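Local coordinates for protein putative marr-family transcriptional repressor (Streptomyces coelicolor, PDB 3ZPL) that binds DNA through a winged-helix domain and probably acts as a MarR-family transcriptional regulator, here captured in complex with DNA, at residues Gly100-Glu105 with Gln114-Thr119. Sequence-based numbering, arbitrary orientation.
Sequences GWVRRE and QFAILT. With nucleotides of chain C.
R103 and I117 face each other as a hydrogen-bonded pair of the antiparallel hairpin that forms the wing of this winged-helix domain. R103 N reaches I117 O, and I117 N returns to R103 O at 2.8 Å. E105 and F115 repeat the pattern, with F115 N to E105 O at 2.7 Å. At the helix-proximal end, T119 OG1 donates to G100 O on a lone pair in the carbonyl plane, 2.7 Å away. Its chi1 of 60° turns the hydroxyl toward G100 O, and the same atom caps G122 N at the start of helix 120-142.

The two faces differ. V102, A116 and L118 are buried on the face they share with R104, which stays partly exposed and reaches toward the DNA. On the other face I117 is buried, while R103, E105 and F115 around it are partly exposed. There I117 CD1 sits over one face of the R103 guanidinium, offset toward its rim and 3.5 Å from R103 NH1. The same NH1 forms a salt bridge with E105 OE2 at 3.1 Å, in the guanidinium plane but from above the carboxylate. A leucine in place of R103 would probably leave the E105 carboxylate without this charged mate and take the flat cover off I117 CD1.

The far end meets DNA. Q114 N bonds OP1 of DA5 of chain C, and Q114 NE2 adds a weak bond to OP1 of DT6 of chain C. R104 is bent at chi2 and chi3, which brings R104 NH2 to 2.9 Å from OP1 of DT6 of chain C, while its NH1 pairs with E97.

Strand 114-118 is the middle strand, bonded on its other edge to strand 72-74. V102 packs on helices 86-98 and 56-66, and L118 on helices 56-66 and 120-142.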
loop_
_atom_site.group_PDB
_atom_site.type_symbol
_atom_site.label_atom_id
_atom_site.label_comp_id
_atom_site.label_asym_id
_atom_site.label_seq_id
_atom_site.Cartn_x
_atom_site.Cartn_y
_atom_site.Cartn_z
ATOM N N GLY A 100 19.839 -9.076 14.047
ATOM C CA GLY A 100 20.612 -10.273 13.726
ATOM C C GLY A 100 20.109 -11.134 12.586
ATOM O O GLY A 100 20.665 -12.203 12.337
ATOM N N TRP A 101 19.079 -10.686 11.868
ATOM C CA TRP A 101 18.531 -11.495 10.788
ATOM C C TRP A 101 19.315 -11.274 9.470
ATOM O O TRP A 101 19.152 -12.029 8.500
ATOM C CB TRP A 101 17.039 -11.202 10.558
ATOM C CG TRP A 101 16.058 -11.011 11.651
ATOM C CD1 TRP A 101 15.235 -9.936 11.753
ATOM C CD2 TRP A 101 15.698 -11.891 12.717
ATOM N NE1 TRP A 101 14.416 -10.049 12.836
ATOM C CE2 TRP A 101 14.668 -11.245 13.447
ATOM C CE3 TRP A 101 16.153 -13.145 13.151
ATOM C CZ2 TRP A 101 14.082 -11.806 14.577
ATOM C CZ3 TRP A 101 15.561 -13.709 14.290
ATOM C CH2 TRP A 101 14.531 -13.036 14.984
ATOM N N VAL A 102 20.157 -10.249 9.433
ATOM C CA VAL A 102 20.921 -9.894 8.233
ATOM C C VAL A 102 22.332 -9.429 8.618
ATOM O O VAL A 102 22.548 -8.936 9.716
ATOM C CB VAL A 102 20.192 -8.780 7.442
ATOM C CG1 VAL A 102 21.091 -8.105 6.420
ATOM C CG2 VAL A 102 18.987 -9.352 6.723
ATOM N N ARG A 103 23.292 -9.607 7.717
ATOM C CA ARG A 103 24.647 -9.053 7.897
ATOM C C ARG A 103 25.132 -8.540 6.551
ATOM O O ARG A 103 24.572 -8.892 5.509
ATOM C CB ARG A 103 25.612 -10.112 8.451
ATOM C CG ARG A 103 25.834 -11.301 7.520
ATOM C CD ARG A 103 26.745 -12.347 8.128
ATOM N NE ARG A 103 26.989 -13.449 7.190
ATOM C CZ ARG A 103 27.977 -13.505 6.293
ATOM N NH1 ARG A 103 28.866 -12.524 6.174
ATOM N NH2 ARG A 103 28.081 -14.561 5.496
ATOM N N ARG A 104 26.152 -7.695 6.581
ATOM C CA ARG A 104 26.686 -7.072 5.384
ATOM C C ARG A 104 28.121 -7.487 5.108
ATOM O O ARG A 104 28.896 -7.709 6.030
ATOM C CB ARG A 104 26.654 -5.555 5.534
ATOM C CG ARG A 104 25.264 -4.932 5.410
ATOM C CD ARG A 104 25.070 -3.804 6.435
ATOM N NE ARG A 104 24.328 -2.668 5.906
ATOM C CZ ARG A 104 24.092 -1.547 6.579
ATOM N NH1 ARG A 104 24.535 -1.409 7.827
ATOM N NH2 ARG A 104 23.389 -0.561 6.011
ATOM N N GLU A 105 28.469 -7.544 3.825
ATOM C CA GLU A 105 29.846 -7.720 3.390
ATOM C C GLU A 105 30.156 -6.749 2.262
ATOM O O GLU A 105 29.249 -6.272 1.562
ATOM C CB GLU A 105 30.073 -9.151 2.901
ATOM C CG GLU A 105 30.574 -10.102 3.956
ATOM C CD GLU A 105 30.896 -11.484 3.405
ATOM O OE1 GLU A 105 30.749 -11.716 2.187
ATOM O OE2 GLU A 105 31.309 -12.357 4.211
ATOM N N GLN A 114 27.947 -3.180 -1.568
ATOM C CA GLN A 114 27.721 -3.882 -0.328
ATOM C C GLN A 114 26.726 -5.007 -0.558
ATOM O O GLN A 114 25.765 -4.861 -1.328
ATOM C CB GLN A 114 27.211 -2.885 0.685
ATOM C CG GLN A 114 27.457 -3.252 2.130
ATOM C CD GLN A 114 28.436 -2.378 2.864
ATOM O OE1 GLN A 114 29.419 -2.836 3.443
ATOM N NE2 GLN A 114 28.102 -1.110 2.924
ATOM N N PHE A 115 26.984 -6.150 0.064
ATOM C CA PHE A 115 26.061 -7.275 -0.000
ATOM C C PHE A 115 25.219 -7.294 1.259
ATOM O O PHE A 115 25.709 -6.975 2.337
ATOM C CB PHE A 115 26.813 -8.608 -0.124
ATOM C CG PHE A 115 27.198 -8.966 -1.531
ATOM C CD1 PHE A 115 26.240 -9.423 -2.435
ATOM C CD2 PHE A 115 28.518 -8.891 -1.941
ATOM C CE1 PHE A 115 26.595 -9.783 -3.726
ATOM C CE2 PHE A 115 28.882 -9.248 -3.231
ATOM C CZ PHE A 115 27.922 -9.690 -4.128
ATOM N N ALA A 116 23.948 -7.653 1.100
ATOM C CA ALA A 116 23.066 -7.973 2.222
ATOM C C ALA A 116 22.905 -9.492 2.238
ATOM O O ALA A 116 22.464 -10.080 1.266
ATOM C CB ALA A 116 21.719 -7.299 2.043
ATOM N N ILE A 117 23.313 -10.110 3.333
ATOM C CA ILE A 117 23.317 -11.551 3.454
ATOM C C ILE A 117 22.387 -11.944 4.591
ATOM O O ILE A 117 22.434 -11.343 5.677
ATOM C CB ILE A 117 24.724 -12.077 3.790
ATOM C CG1 ILE A 117 25.742 -11.589 2.747
ATOM C CG2 ILE A 117 24.701 -13.600 3.877
ATOM C CD1 ILE A 117 27.183 -11.727 3.167
ATOM N N LEU A 118 21.533 -12.929 4.331
ATOM C CA LEU A 118 20.624 -13.460 5.337
ATOM C C LEU A 118 21.364 -14.388 6.287
ATOM O O LEU A 118 21.961 -15.359 5.843
ATOM C CB LEU A 118 19.506 -14.235 4.638
ATOM C CG LEU A 118 18.453 -14.979 5.481
ATOM C CD1 LEU A 118 17.692 -14.009 6.367
ATOM C CD2 LEU A 118 17.500 -15.726 4.557
ATOM N N THR A 119 21.331 -14.095 7.585
ATOM C CA THR A 119 21.965 -14.954 8.584
ATOM C C THR A 119 21.215 -16.264 8.756
ATOM O O THR A 119 20.093 -16.392 8.308
ATOM C CB THR A 119 21.971 -14.286 9.966
ATOM O OG1 THR A 119 20.624 -14.039 10.370
ATOM C CG2 THR A 119 22.760 -12.983 9.930
ATOM P P DA C 5 25.474 -1.293 -3.724
ATOM O OP1 DA C 5 26.158 -2.488 -3.179
ATOM O OP2 DA C 5 24.213 -1.443 -4.494
ATOM O "O5'" DA C 5 25.303 -0.268 -2.520
ATOM C "C5'" DA C 5 26.452 0.050 -1.732
ATOM C "C4'" DA C 5 26.184 1.238 -0.839
ATOM O "O4'" DA C 5 25.896 2.423 -1.601
ATOM C "C3'" DA C 5 25.012 1.129 0.137
ATOM O "O3'" DA C 5 25.450 0.576 1.379
ATOM C "C2'" DA C 5 24.519 2.571 0.254
ATOM C "C1'" DA C 5 25.492 3.352 -0.627
ATOM N N9 DA C 5 24.948 4.528 -1.298
ATOM C C8 DA C 5 24.078 4.585 -2.357
ATOM N N7 DA C 5 23.742 5.805 -2.698
ATOM C C5 DA C 5 24.440 6.605 -1.805
ATOM C C6 DA C 5 24.497 7.999 -1.629
ATOM N N6 DA C 5 23.829 8.868 -2.390
ATOM N N1 DA C 5 25.279 8.477 -0.636
ATOM C C2 DA C 5 25.939 7.604 0.133
ATOM N N3 DA C 5 25.960 6.272 0.071
ATOM C C4 DA C 5 25.182 5.832 -0.933
ATOM P P DT C 6 24.468 0.565 2.672
ATOM O OP1 DT C 6 24.929 -0.498 3.600
ATOM O OP2 DT C 6 23.066 0.542 2.203
ATOM O "O5'" DT C 6 24.749 1.984 3.334
ATOM C "C5'" DT C 6 26.071 2.353 3.722
ATOM C "C4'" DT C 6 26.066 3.756 4.281
ATOM O "O4'" DT C 6 25.605 4.703 3.292
ATOM C "C3'" DT C 6 25.169 3.942 5.506
ATOM O "O3'" DT C 6 26.016 4.348 6.583
ATOM C "C2'" DT C 6 24.143 4.975 5.070
ATOM C "C1'" DT C 6 24.842 5.700 3.931
ATOM N N1 DT C 6 23.943 6.290 2.919
ATOM C C2 DT C 6 23.864 7.661 2.806
ATOM O O2 DT C 6 24.518 8.428 3.497
ATOM N N3 DT C 6 22.994 8.107 1.841
ATOM C C4 DT C 6 22.209 7.334 1.005
ATOM O O4 DT C 6 21.459 7.873 0.199
ATOM C C5 DT C 6 22.330 5.906 1.191
ATOM C C7 DT C 6 21.518 4.988 0.333
ATOM C C6 DT C 6 23.184 5.464 2.122
#